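2-polyprenyl-6-methoxyphenol hydroxylase-like FAD-dependent oxidoreductase (Streptomyces sp. NRRL 11266, PDB 6UI5) binds flavin-adenine dinucleotide and is probably a flavin-dependent oxidoreductase related to the aromatic-ring hydroxylases. Local coordinates at residues 175-186 against 214-225; 187-197 against 207-215. One frame throughout, in Å; residues are numbered along the deposited sequence.

Contact 1 of 2, residues 175-186 against 214-225; sequences VIVRGIVGDVAI and PDVMRVFSAEFS. With FAD (flavin-adenine dinucleotide), chain C.
V181 and F220 face each other as a non-hydrogen-bonded pair where strands 176-185 and 216-225 run antiparallel in the beta sheet that flanks the flavin. V181 CG2 meets the edge of the F220 ring, 3.8 Å from F220 CD1, while V181 CG1 lies 3.5 Å from C7M of the FAD. C7M also sits at the F220 ring edge, 3.8 Å from F220 CE1, and both residues belong to the flavin pocket. Packing is tight along this middle. G182, its phi positive, takes up a backbone shape that only glycine tolerates well, and its carbonyl O takes V219 N at 2.8 Å. On the opposite face V184 CG2 rests against V219 CG1, and L241 of helix 238-249 covers both valines. I180 N breaks the backbone pattern by bonding to the hydroxyl S221 OG (2.9 Å), which sits between backbone N and carbonyl carbon (chi1 64°). Toward S225 the strands are more open to solvent; R178 and E223 bond through their backbones, but their charged ends stay apart and E223 is salt-bridged to R247. Buried D183 meets R218 in a salt bridge, with R218 NE 2.9 Å from D183 OD1 on its syn side, 26° out of the carboxylate plane.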
loop_
_atom_site.group_PDB
_atom_site.type_symbol
_atom_site.label_atom_id
_atom_site.label_comp_id
_atom_site.label_asym_id
_atom_site.label_seq_id
_atom_site.Cartn_x
_atom_site.Cartn_y
_atom_site.Cartn_z
ATOM N N VAL A 175 7.679 7.415 -15.256
ATOM C CA VAL A 175 7.005 7.982 -16.408
ATOM C C VAL A 175 7.097 9.495 -16.283
ATOM O O VAL A 175 7.165 10.043 -15.172
ATOM C CB VAL A 175 5.544 7.486 -16.500
ATOM C CG1 VAL A 175 4.750 7.928 -15.266
ATOM C CG2 VAL A 175 4.889 7.975 -17.825
ATOM N N ILE A 176 7.138 10.168 -17.429
ATOM C CA ILE A 176 7.160 11.627 -17.476
ATOM C C ILE A 176 5.768 12.106 -17.866
ATOM O O ILE A 176 5.318 11.883 -18.995
ATOM C CB ILE A 176 8.220 12.161 -18.449
ATOM C CG1 ILE A 176 9.610 11.635 -18.085
ATOM C CG2 ILE A 176 8.218 13.666 -18.392
ATOM C CD1 ILE A 176 9.954 11.744 -16.578
ATOM N N VAL A 177 5.079 12.763 -16.937
ATOM C CA VAL A 177 3.750 13.303 -17.213
ATOM C C VAL A 177 3.881 14.662 -17.887
ATOM O O VAL A 177 4.628 15.536 -17.423
ATOM C CB VAL A 177 2.926 13.411 -15.928
ATOM C CG1 VAL A 177 1.544 13.983 -16.234
ATOM C CG2 VAL A 177 2.820 12.052 -15.275
ATOM N N ARG A 178 3.116 14.859 -18.958
ATOM C CA ARG A 178 3.166 16.060 -19.783
ATOM C C ARG A 178 1.754 16.549 -20.053
ATOM O O ARG A 178 0.809 15.757 -20.154
ATOM C CB ARG A 178 3.827 15.792 -21.128
ATOM C CG ARG A 178 3.018 14.768 -21.902
ATOM C CD ARG A 178 3.590 13.398 -21.749
ATOM N NE ARG A 178 4.820 13.349 -22.507
ATOM C CZ ARG A 178 5.898 12.686 -22.142
ATOM N NH1 ARG A 178 5.926 11.995 -21.005
ATOM N NH2 ARG A 178 6.968 12.728 -22.921
ATOM N N GLY A 179 1.623 17.850 -20.220
ATOM C CA GLY A 179 0.365 18.376 -20.693
ATOM C C GLY A 179 0.463 19.850 -20.988
ATOM O O GLY A 179 1.552 20.404 -21.141
ATOM N N ILE A 180 -0.697 20.485 -21.078
ATOM C CA ILE A 180 -0.754 21.934 -21.072
ATOM C C ILE A 180 -1.893 22.342 -20.157
ATOM O O ILE A 180 -2.752 21.534 -19.792
ATOM C CB ILE A 180 -0.907 22.582 -22.486
ATOM C CG1 ILE A 180 -2.309 22.374 -23.030
ATOM C CG2 ILE A 180 0.168 22.079 -23.463
ATOM C CD1 ILE A 180 -3.142 23.613 -22.973
ATOM N N VAL A 181 -1.875 23.620 -19.784
ATOM C CA VAL A 181 -2.801 24.181 -18.813
ATOM C C VAL A 181 -2.919 25.662 -19.136
ATOM O O VAL A 181 -2.075 26.226 -19.827
ATOM C CB VAL A 181 -2.303 23.945 -17.363
ATOM C CG1 VAL A 181 -0.996 24.685 -17.135
ATOM C CG2 VAL A 181 -3.345 24.365 -16.324
ATOM N N GLY A 182 -3.987 26.282 -18.651
ATOM C CA GLY A 182 -4.212 27.702 -18.813
ATOM C C GLY A 182 -5.687 27.955 -19.038
ATOM O O GLY A 182 -6.518 27.074 -18.834
ATOM N N ASP A 183 -5.997 29.185 -19.473
ATOM C CA ASP A 183 -7.370 29.628 -19.708
ATOM C C ASP A 183 -7.572 30.031 -21.167
ATOM O O ASP A 183 -6.960 30.991 -21.653
ATOM C CB ASP A 183 -7.748 30.781 -18.787
ATOM C CG ASP A 183 -7.309 30.536 -17.331
ATOM O OD1 ASP A 183 -8.055 29.834 -16.615
ATOM O OD2 ASP A 183 -6.269 31.078 -16.891
ATOM N N VAL A 184 -8.427 29.308 -21.855
ATOM C CA VAL A 184 -8.917 29.708 -23.166
ATOM C C VAL A 184 -10.139 30.594 -22.982
ATOM O O VAL A 184 -10.903 30.442 -22.029
ATOM C CB VAL A 184 -9.249 28.477 -24.040
ATOM C CG1 VAL A 184 -8.057 27.550 -24.130
ATOM C CG2 VAL A 184 -10.484 27.756 -23.490
ATOM N N ALA A 185 -10.327 31.544 -23.889
ATOM C CA ALA A 185 -11.655 32.099 -24.069
ATOM C C ALA A 185 -12.396 31.263 -25.093
ATOM O O ALA A 185 -11.823 30.785 -26.072
ATOM C CB ALA A 185 -11.634 33.557 -24.503
ATOM N N ILE A 186 -13.678 31.069 -24.833
ATOM C CA ILE A 186 -14.456 30.059 -25.522
ATOM C C ILE A 186 -15.861 30.197 -24.968
ATOM O O ILE A 186 -16.043 30.435 -23.767
ATOM C CB ILE A 186 -13.850 28.650 -25.317
ATOM C CG1 ILE A 186 -14.360 27.683 -26.370
ATOM C CG2 ILE A 186 -14.141 28.107 -23.936
ATOM C CD1 ILE A 186 -14.252 28.271 -27.698
ATOM N N PRO A 214 -18.762 32.667 -18.013
ATOM C CA PRO A 214 -19.380 32.021 -19.183
ATOM C C PRO A 214 -18.597 32.182 -20.477
ATOM O O PRO A 214 -19.043 31.679 -21.516
ATOM C CB PRO A 214 -20.751 32.707 -19.276
ATOM C CG PRO A 214 -21.016 33.199 -17.897
ATOM C CD PRO A 214 -19.681 33.636 -17.390
ATOM N N ASP A 215 -17.445 32.856 -20.454
ATOM C CA ASP A 215 -16.636 33.049 -21.648
ATOM C C ASP A 215 -15.219 32.507 -21.535
ATOM O O ASP A 215 -14.580 32.288 -22.569
ATOM C CB ASP A 215 -16.564 34.542 -22.012
ATOM C CG ASP A 215 -17.936 35.168 -22.177
ATOM O OD1 ASP A 215 -18.880 34.449 -22.566
ATOM O OD2 ASP A 215 -18.071 36.381 -21.916
ATOM N N VAL A 216 -14.712 32.293 -20.328
ATOM C CA VAL A 216 -13.373 31.762 -20.112
ATOM C C VAL A 216 -13.496 30.385 -19.479
ATOM O O VAL A 216 -14.373 30.153 -18.639
ATOM C CB VAL A 216 -12.541 32.713 -19.226
ATOM C CG1 VAL A 216 -11.281 32.011 -18.648
ATOM C CG2 VAL A 216 -12.168 33.983 -20.008
ATOM N N MET A 217 -12.618 29.472 -19.886
ATOM C CA MET A 217 -12.517 28.150 -19.285
ATOM C C MET A 217 -11.061 27.853 -18.975
ATOM O O MET A 217 -10.167 28.183 -19.762
ATOM C CB MET A 217 -13.093 27.075 -20.211
ATOM C CG MET A 217 -13.136 25.702 -19.604
ATOM S SD MET A 217 -13.992 24.477 -20.621
ATOM C CE MET A 217 -12.752 24.026 -21.818
ATOM N N ARG A 218 -10.823 27.257 -17.809
ATOM C CA ARG A 218 -9.511 26.716 -17.481
ATOM C C ARG A 218 -9.441 25.276 -17.962
ATOM O O ARG A 218 -10.418 24.527 -17.862
ATOM C CB ARG A 218 -9.230 26.789 -15.982
ATOM C CG ARG A 218 -7.933 26.132 -15.557
ATOM C CD ARG A 218 -7.497 26.725 -14.254
ATOM N NE ARG A 218 -7.211 28.132 -14.429
ATOM C CZ ARG A 218 -7.113 29.018 -13.449
ATOM N NH1 ARG A 218 -7.280 28.655 -12.172
ATOM N NH2 ARG A 218 -6.824 30.279 -13.760
ATOM N N VAL A 219 -8.290 24.906 -18.523
ATOM C CA VAL A 219 -8.128 23.624 -19.199
ATOM C C VAL A 219 -6.850 22.962 -18.708
ATOM O O VAL A 219 -5.818 23.624 -18.545
ATOM C CB VAL A 219 -8.106 23.794 -20.727
ATOM C CG1 VAL A 219 -9.369 24.488 -21.162
ATOM C CG2 VAL A 219 -6.901 24.616 -21.166
ATOM N N PHE A 220 -6.924 21.661 -18.441
ATOM C CA PHE A 220 -5.780 20.918 -17.934
ATOM C C PHE A 220 -5.723 19.559 -18.607
ATOM O O PHE A 220 -6.738 18.862 -18.693
ATOM C CB PHE A 220 -5.852 20.746 -16.415
ATOM C CG PHE A 220 -4.709 19.976 -15.848
ATOM C CD1 PHE A 220 -3.508 20.608 -15.544
ATOM C CD2 PHE A 220 -4.821 18.612 -15.634
ATOM C CE1 PHE A 220 -2.439 19.895 -15.030
ATOM C CE2 PHE A 220 -3.768 17.895 -15.119
ATOM C CZ PHE A 220 -2.572 18.538 -14.820
ATOM N N SER A 221 -4.541 19.187 -19.075
ATOM C CA SER A 221 -4.321 17.874 -19.660
ATOM C C SER A 221 -3.111 17.222 -19.006
ATOM O O SER A 221 -2.135 17.891 -18.659
ATOM C CB SER A 221 -4.089 17.968 -21.173
ATOM O OG SER A 221 -2.893 18.691 -21.416
ATOM N N ALA A 222 -3.166 15.903 -18.882
ATOM C CA ALA A 222 -2.103 15.133 -18.240
ATOM C C ALA A 222 -1.963 13.809 -18.972
ATOM O O ALA A 222 -2.897 13.000 -18.983
ATOM C CB ALA A 222 -2.405 14.894 -16.765
ATOM N N GLU A 223 -0.805 13.584 -19.578
ATOM C CA GLU A 223 -0.622 12.465 -20.484
ATOM C C GLU A 223 0.581 11.644 -20.045
ATOM O O GLU A 223 1.607 12.197 -19.642
ATOM C CB GLU A 223 -0.462 12.962 -21.936
ATOM C CG GLU A 223 -1.797 13.317 -22.573
ATOM C CD GLU A 223 -1.683 13.772 -24.032
ATOM O OE1 GLU A 223 -1.457 14.983 -24.279
ATOM O OE2 GLU A 223 -1.816 12.915 -24.940
ATOM N N PHE A 224 0.441 10.323 -20.108
ATOM C CA PHE A 224 1.494 9.421 -19.682
ATOM C C PHE A 224 2.149 8.842 -20.924
ATOM O O PHE A 224 1.465 8.275 -21.786
ATOM C CB PHE A 224 0.954 8.304 -18.774
ATOM C CG PHE A 224 0.447 8.789 -17.438
ATOM C CD1 PHE A 224 1.305 8.915 -16.357
ATOM C CD2 PHE A 224 -0.891 9.099 -17.254
ATOM C CE1 PHE A 224 0.834 9.337 -15.120
ATOM C CE2 PHE A 224 -1.361 9.530 -16.023
ATOM C CZ PHE A 224 -0.499 9.652 -14.962
ATOM N N SER A 225 3.472 8.970 -21.009
ATOM C CA SER A 225 4.198 8.314 -22.086
ATOM C C SER A 225 5.611 7.986 -21.623
ATOM O O SER A 225 6.178 8.678 -20.772
ATOM C CB SER A 225 4.259 9.180 -23.354
ATOM O OG SER A 225 5.248 8.680 -24.244
HETATM P PA FAD C . 6.187 29.062 -7.857
HETATM O O1A FAD C . 4.676 29.053 -7.913
HETATM O O2A FAD C . 6.717 28.319 -9.072
HETATM O O5B FAD C . 6.768 30.601 -7.651
HETATM C C5B FAD C . 8.160 30.853 -7.760
HETATM C C4B FAD C . 8.360 32.362 -8.115
HETATM O O4B FAD C . 9.616 32.735 -8.093
HETATM C C3B FAD C . 7.889 32.626 -9.565
HETATM O O3B FAD C . 7.230 33.816 -9.593
HETATM C C2B FAD C . 9.199 32.711 -10.373
HETATM O O2B FAD C . 8.903 33.415 -11.647
HETATM C C1B FAD C . 9.945 33.411 -9.562
HETATM N N9A FAD C . 11.379 33.269 -9.722
HETATM C C8A FAD C . 12.051 32.155 -10.088
HETATM N N7A FAD C . 13.372 32.433 -10.043
HETATM C C5A FAD C . 13.511 33.715 -9.628
HETATM C C6A FAD C . 14.625 34.515 -9.401
HETATM N N6A FAD C . 16.075 34.423 -9.486
HETATM N N1A FAD C . 14.481 35.778 -8.992
HETATM C C2A FAD C . 13.247 36.287 -8.782
HETATM N N3A FAD C . 12.155 35.497 -8.990
HETATM C C4A FAD C . 12.284 34.221 -9.413
HETATM N N1 FAD C . -1.275 23.508 -7.055
HETATM C C2 FAD C . -2.513 23.068 -6.348
HETATM O O2 FAD C . -2.668 23.262 -5.187
HETATM N N3 FAD C . -3.576 22.373 -7.130
HETATM C C4 FAD C . -3.381 22.144 -8.563
HETATM O O4 FAD C . -4.207 21.597 -9.212
HETATM C C4X FAD C . -2.115 22.601 -9.243
HETATM N N5 FAD C . -1.981 22.339 -10.658
HETATM C C5X FAD C . -0.740 22.764 -11.352
HETATM C C6 FAD C . -0.619 22.500 -12.719
HETATM C C7 FAD C . 0.528 22.893 -13.398
HETATM C C7M FAD C . 0.377 22.476 -14.855
HETATM C C8 FAD C . 1.573 23.557 -12.737
HETATM C C8M FAD C . 2.797 23.956 -13.571
HETATM C C9 FAD C . 1.455 23.823 -11.361
HETATM C C9A FAD C . 0.298 23.426 -10.650
HETATM N N10 FAD C . 0.160 23.692 -9.168
HETATM C C10 FAD C . -1.068 23.277 -8.494
HETATM C "C1'" FAD C . 1.241 24.417 -8.471
HETATM C "C2'" FAD C . 1.926 23.774 -7.252
HETATM O "O2'" FAD C . 1.183 23.930 -6.101
HETATM C "C3'" FAD C . 3.231 24.503 -6.939
HETATM O "O3'" FAD C . 3.922 23.714 -6.023
HETATM C "C4'" FAD C . 3.083 25.893 -6.286
HETATM O "O4'" FAD C . 2.369 26.818 -7.055
HETATM C "C5'" FAD C . 4.529 26.393 -6.177
HETATM O "O5'" FAD C . 4.631 27.442 -5.254
HETATM P P FAD C . 6.069 28.229 -5.044
HETATM O O1P FAD C . 5.789 29.626 -4.544
HETATM O O2P FAD C . 7.064 27.487 -4.172
HETATM O O3P FAD C . 6.764 28.240 -6.543
#

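Contact 2 of 2, residues 187-197 against 207-215; sequences NREDVAPEQYG and FLGAPLSPD. Unlike the reference sequence in segment 187-197: P193 (reference Arg).
Y196 and G209 bring the backbones within 5.1 Å between their CA atoms, where the irregular loop 187-197 lies against strand 206-211 of the antiparallel sheet and is fastened by one hydrogen bond, G197 N to G209 O (3.1 Å, 146° at the hydrogen). Beside it, Q195 O receives a CA-H...O contact from G209, whose lack of a side chain lets the carbonyl come close, Q195 O lying 3.4 Å from the bare G209 CA. The same oxygen reaches the edge of the F207 ring, 3.4 Å from F207 CE2, and Q195 CB touches that ring atom too; V245 of helix 238-249 packs on both residues. P211 meets two side chains. Y196 has CG anti to its N (chi1 -169°), which carries the ring over to the proline, and P211 CD meets the ring edge. R188 crosses P211 at about a right angle, R188 CD lying 3.5 Å from P211 CB. A type II turn, R188 to V191, begins at this arginine, and N187 OD1 accepts a weak bond from R188 N. Beyond P211, the guanidinium continues to exposed P214, where R188 NH2 lies 3.6 Å from P214 CG.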
loop_
_atom_site.group_PDB
_atom_site.type_symbol
_atom_site.label_atom_id
_atom_site.label_comp_id
_atom_site.label_asym_id
_atom_site.label_seq_id
_atom_site.Cartn_x
_atom_site.Cartn_y
_atom_site.Cartn_z
ATOM N N ASN A 187 -16.857 30.130 -25.844
ATOM C CA ASN A 187 -18.246 30.127 -25.413
ATOM C C ASN A 187 -18.403 29.097 -24.294
ATOM O O ASN A 187 -17.522 28.254 -24.100
ATOM C CB ASN A 187 -19.134 29.837 -26.632
ATOM C CG ASN A 187 -20.592 30.140 -26.392
ATOM O OD1 ASN A 187 -20.979 30.616 -25.327
ATOM N ND2 ASN A 187 -21.416 29.872 -27.399
ATOM N N ARG A 188 -19.491 29.133 -23.530
ATOM C CA ARG A 188 -19.723 28.080 -22.546
ATOM C C ARG A 188 -20.905 27.203 -22.934
ATOM O O ARG A 188 -20.728 26.009 -23.196
ATOM C CB ARG A 188 -19.922 28.666 -21.139
ATOM C CG ARG A 188 -20.214 27.622 -20.056
ATOM C CD ARG A 188 -19.741 28.094 -18.681
ATOM N NE ARG A 188 -20.609 27.648 -17.590
ATOM C CZ ARG A 188 -21.183 28.460 -16.703
ATOM N NH1 ARG A 188 -21.961 27.958 -15.749
ATOM N NH2 ARG A 188 -20.974 29.771 -16.759
ATOM N N GLU A 189 -22.107 27.781 -22.995
ATOM C CA GLU A 189 -23.326 27.036 -23.280
ATOM C C GLU A 189 -23.165 26.183 -24.529
ATOM O O GLU A 189 -23.150 26.697 -25.654
ATOM C CB GLU A 189 -24.524 27.982 -23.425
ATOM C CG GLU A 189 -25.242 28.305 -22.110
ATOM C CD GLU A 189 -26.377 27.340 -21.787
ATOM O OE1 GLU A 189 -27.462 27.812 -21.388
ATOM O OE2 GLU A 189 -26.187 26.115 -21.935
ATOM N N ASP A 190 -22.991 24.880 -24.312
ATOM C CA ASP A 190 -23.029 23.845 -25.339
ATOM C C ASP A 190 -21.825 23.879 -26.273
ATOM O O ASP A 190 -21.895 23.367 -27.394
ATOM C CB ASP A 190 -24.330 23.918 -26.146
ATOM C CG ASP A 190 -24.973 22.559 -26.334
ATOM O OD1 ASP A 190 -25.748 22.395 -27.305
ATOM O OD2 ASP A 190 -24.695 21.655 -25.511
ATOM N N VAL A 191 -20.717 24.468 -25.838
ATOM C CA VAL A 191 -19.441 24.343 -26.531
ATOM C C VAL A 191 -18.501 23.765 -25.481
ATOM O O VAL A 191 -17.281 23.970 -25.489
ATOM C CB VAL A 191 -19.005 25.700 -27.096
ATOM C CG1 VAL A 191 -19.005 26.622 -26.002
ATOM C CG2 VAL A 191 -17.648 25.638 -27.752
ATOM N N ALA A 192 -19.100 23.067 -24.543
ATOM C CA ALA A 192 -18.450 22.210 -23.576
ATOM C C ALA A 192 -19.360 21.001 -23.435
ATOM O O ALA A 192 -20.469 21.116 -22.903
ATOM C CB ALA A 192 -18.235 22.932 -22.245
ATOM N N PRO A 193 -18.964 19.860 -23.977
ATOM C CA PRO A 193 -19.817 18.661 -23.931
ATOM C C PRO A 193 -19.313 17.618 -22.951
ATOM O O PRO A 193 -19.521 17.697 -21.748
ATOM C CB PRO A 193 -19.734 18.138 -25.368
ATOM C CG PRO A 193 -18.353 18.587 -25.844
ATOM C CD PRO A 193 -18.032 19.854 -25.117
ATOM N N GLU A 194 -18.721 16.568 -23.530
ATOM C CA GLU A 194 -17.779 15.705 -22.824
ATOM C C GLU A 194 -16.794 16.524 -22.011
ATOM O O GLU A 194 -16.552 16.228 -20.833
ATOM C CB GLU A 194 -16.990 14.856 -23.829
ATOM C CG GLU A 194 -17.784 13.970 -24.767
ATOM C CD GLU A 194 -18.627 14.774 -25.749
ATOM O OE1 GLU A 194 -19.865 14.657 -25.669
ATOM O OE2 GLU A 194 -18.070 15.551 -26.549
ATOM N N GLN A 195 -16.248 17.589 -22.614
ATOM C CA GLN A 195 -15.087 18.316 -22.107
ATOM C C GLN A 195 -15.418 19.086 -20.836
ATOM O O GLN A 195 -14.669 19.978 -20.426
ATOM C CB GLN A 195 -14.545 19.249 -23.191
ATOM C CG GLN A 195 -14.578 18.674 -24.614
ATOM C CD GLN A 195 -14.598 19.753 -25.699
ATOM O OE1 GLN A 195 -15.135 20.857 -25.494
ATOM N NE2 GLN A 195 -14.047 19.421 -26.883
ATOM N N TYR A 196 -16.526 18.730 -20.196
ATOM C CA TYR A 196 -16.921 19.310 -18.929
ATOM C C TYR A 196 -16.580 18.326 -17.821
ATOM O O TYR A 196 -16.895 17.136 -17.918
ATOM C CB TYR A 196 -18.409 19.646 -18.923
ATOM C CG TYR A 196 -18.791 20.481 -17.738
ATOM C CD1 TYR A 196 -18.052 21.607 -17.402
ATOM C CD2 TYR A 196 -19.877 20.147 -16.942
ATOM C CE1 TYR A 196 -18.385 22.374 -16.311
ATOM C CE2 TYR A 196 -20.218 20.916 -15.847
ATOM C CZ TYR A 196 -19.468 22.027 -15.540
ATOM O OH TYR A 196 -19.803 22.792 -14.454
ATOM N N GLY A 197 -15.917 18.820 -16.786
ATOM C CA GLY A 197 -15.464 17.951 -15.727
ATOM C C GLY A 197 -14.306 17.097 -16.189
ATOM O O GLY A 197 -14.008 17.024 -17.391
ATOM N N PHE A 207 -8.289 14.562 -18.942
ATOM C CA PHE A 207 -8.570 15.913 -19.407
ATOM C C PHE A 207 -9.536 16.601 -18.454
ATOM O O PHE A 207 -10.630 16.089 -18.202
ATOM C CB PHE A 207 -9.174 15.945 -20.808
ATOM C CG PHE A 207 -9.711 17.302 -21.170
ATOM C CD1 PHE A 207 -8.855 18.306 -21.591
ATOM C CD2 PHE A 207 -11.058 17.593 -21.032
ATOM C CE1 PHE A 207 -9.338 19.564 -21.901
ATOM C CE2 PHE A 207 -11.540 18.849 -21.333
ATOM C CZ PHE A 207 -10.678 19.836 -21.771
ATOM N N LEU A 208 -9.163 17.782 -17.976
ATOM C CA LEU A 208 -10.031 18.586 -17.128
ATOM C C LEU A 208 -10.453 19.844 -17.872
ATOM O O LEU A 208 -9.602 20.625 -18.306
ATOM C CB LEU A 208 -9.341 18.970 -15.819
ATOM C CG LEU A 208 -10.226 19.933 -15.021
ATOM C CD1 LEU A 208 -11.504 19.224 -14.576
ATOM C CD2 LEU A 208 -9.497 20.537 -13.830
ATOM N N GLY A 209 -11.759 20.053 -17.989
ATOM C CA GLY A 209 -12.278 21.313 -18.481
ATOM C C GLY A 209 -13.205 21.964 -17.476
ATOM O O GLY A 209 -14.275 21.425 -17.170
ATOM N N ALA A 210 -12.812 23.124 -16.954
ATOM C CA ALA A 210 -13.559 23.801 -15.896
ATOM C C ALA A 210 -13.755 25.260 -16.280
ATOM O O ALA A 210 -12.760 25.979 -16.507
ATOM C CB ALA A 210 -12.837 23.697 -14.553
ATOM N N PRO A 211 -14.982 25.745 -16.359
ATOM C CA PRO A 211 -15.199 27.137 -16.746
ATOM C C PRO A 211 -15.180 28.058 -15.540
ATOM O O PRO A 211 -15.519 27.675 -14.421
ATOM C CB PRO A 211 -16.589 27.098 -17.399
ATOM C CG PRO A 211 -16.930 25.612 -17.542
ATOM C CD PRO A 211 -16.225 24.972 -16.400
ATOM N N LEU A 212 -14.758 29.296 -15.789
ATOM C CA LEU A 212 -14.657 30.300 -14.736
ATOM C C LEU A 212 -15.823 31.277 -14.832
ATOM O O LEU A 212 -16.672 31.335 -13.938
ATOM C CB LEU A 212 -13.321 31.042 -14.823
ATOM C CG LEU A 212 -12.042 30.283 -14.444
ATOM C CD1 LEU A 212 -11.605 29.385 -15.567
ATOM C CD2 LEU A 212 -10.927 31.252 -14.086
ATOM N N SER A 213 -15.848 32.057 -15.899
ATOM C CA SER A 213 -16.980 32.859 -16.321
ATOM C C SER A 213 -17.587 32.213 -17.560
ATOM O O SER A 213 -17.016 31.270 -18.119
ATOM C CB SER A 213 -16.529 34.299 -16.608
ATOM O OG SER A 213 -15.641 34.357 -17.710
ATOM N N PRO A 214 -18.762 32.667 -18.013
ATOM C CA PRO A 214 -19.380 32.021 -19.183
ATOM C C PRO A 214 -18.597 32.182 -20.477
ATOM O O PRO A 214 -19.043 31.679 -21.516
ATOM C CB PRO A 214 -20.751 32.707 -19.276
ATOM C CG PRO A 214 -21.016 33.199 -17.897
ATOM C CD PRO A 214 -19.681 33.636 -17.390
ATOM N N ASP A 215 -17.445 32.856 -20.454
ATOM C CA ASP A 215 -16.636 33.049 -21.648
ATOM C C ASP A 215 -15.219 32.507 -21.535
ATOM O O ASP A 215 -14.580 32.288 -22.569
ATOM C CB ASP A 215 -16.564 34.542 -22.012
ATOM C CG ASP A 215 -17.936 35.168 -22.177
ATOM O OD1 ASP A 215 -18.880 34.449 -22.566
ATOM O OD2 ASP A 215 -18.071 36.381 -21.916
#

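Contacts 1 and 2 belong to one antiparallel sheet, their centres about 12 Å apart, and share P214 and D215 at the turn from strand 206-211 into 216-225. Those two strands are neighbours: R218 N lies 2.7 Å from A210 O and F220 O lies 2.7 Å from L208 N, both probable hydrogen bonds. The chain leaves contact 1 at I186, runs through the loop of contact 2, returns along 207-215 and turns into strand 216-225, which completes contact 1. Of the two, contact 1 alone supplies pocket residues, V181 and F220; contact 2 lies farther out, with the L208 side chain, which packs on F220, about 7 Å from the FAD.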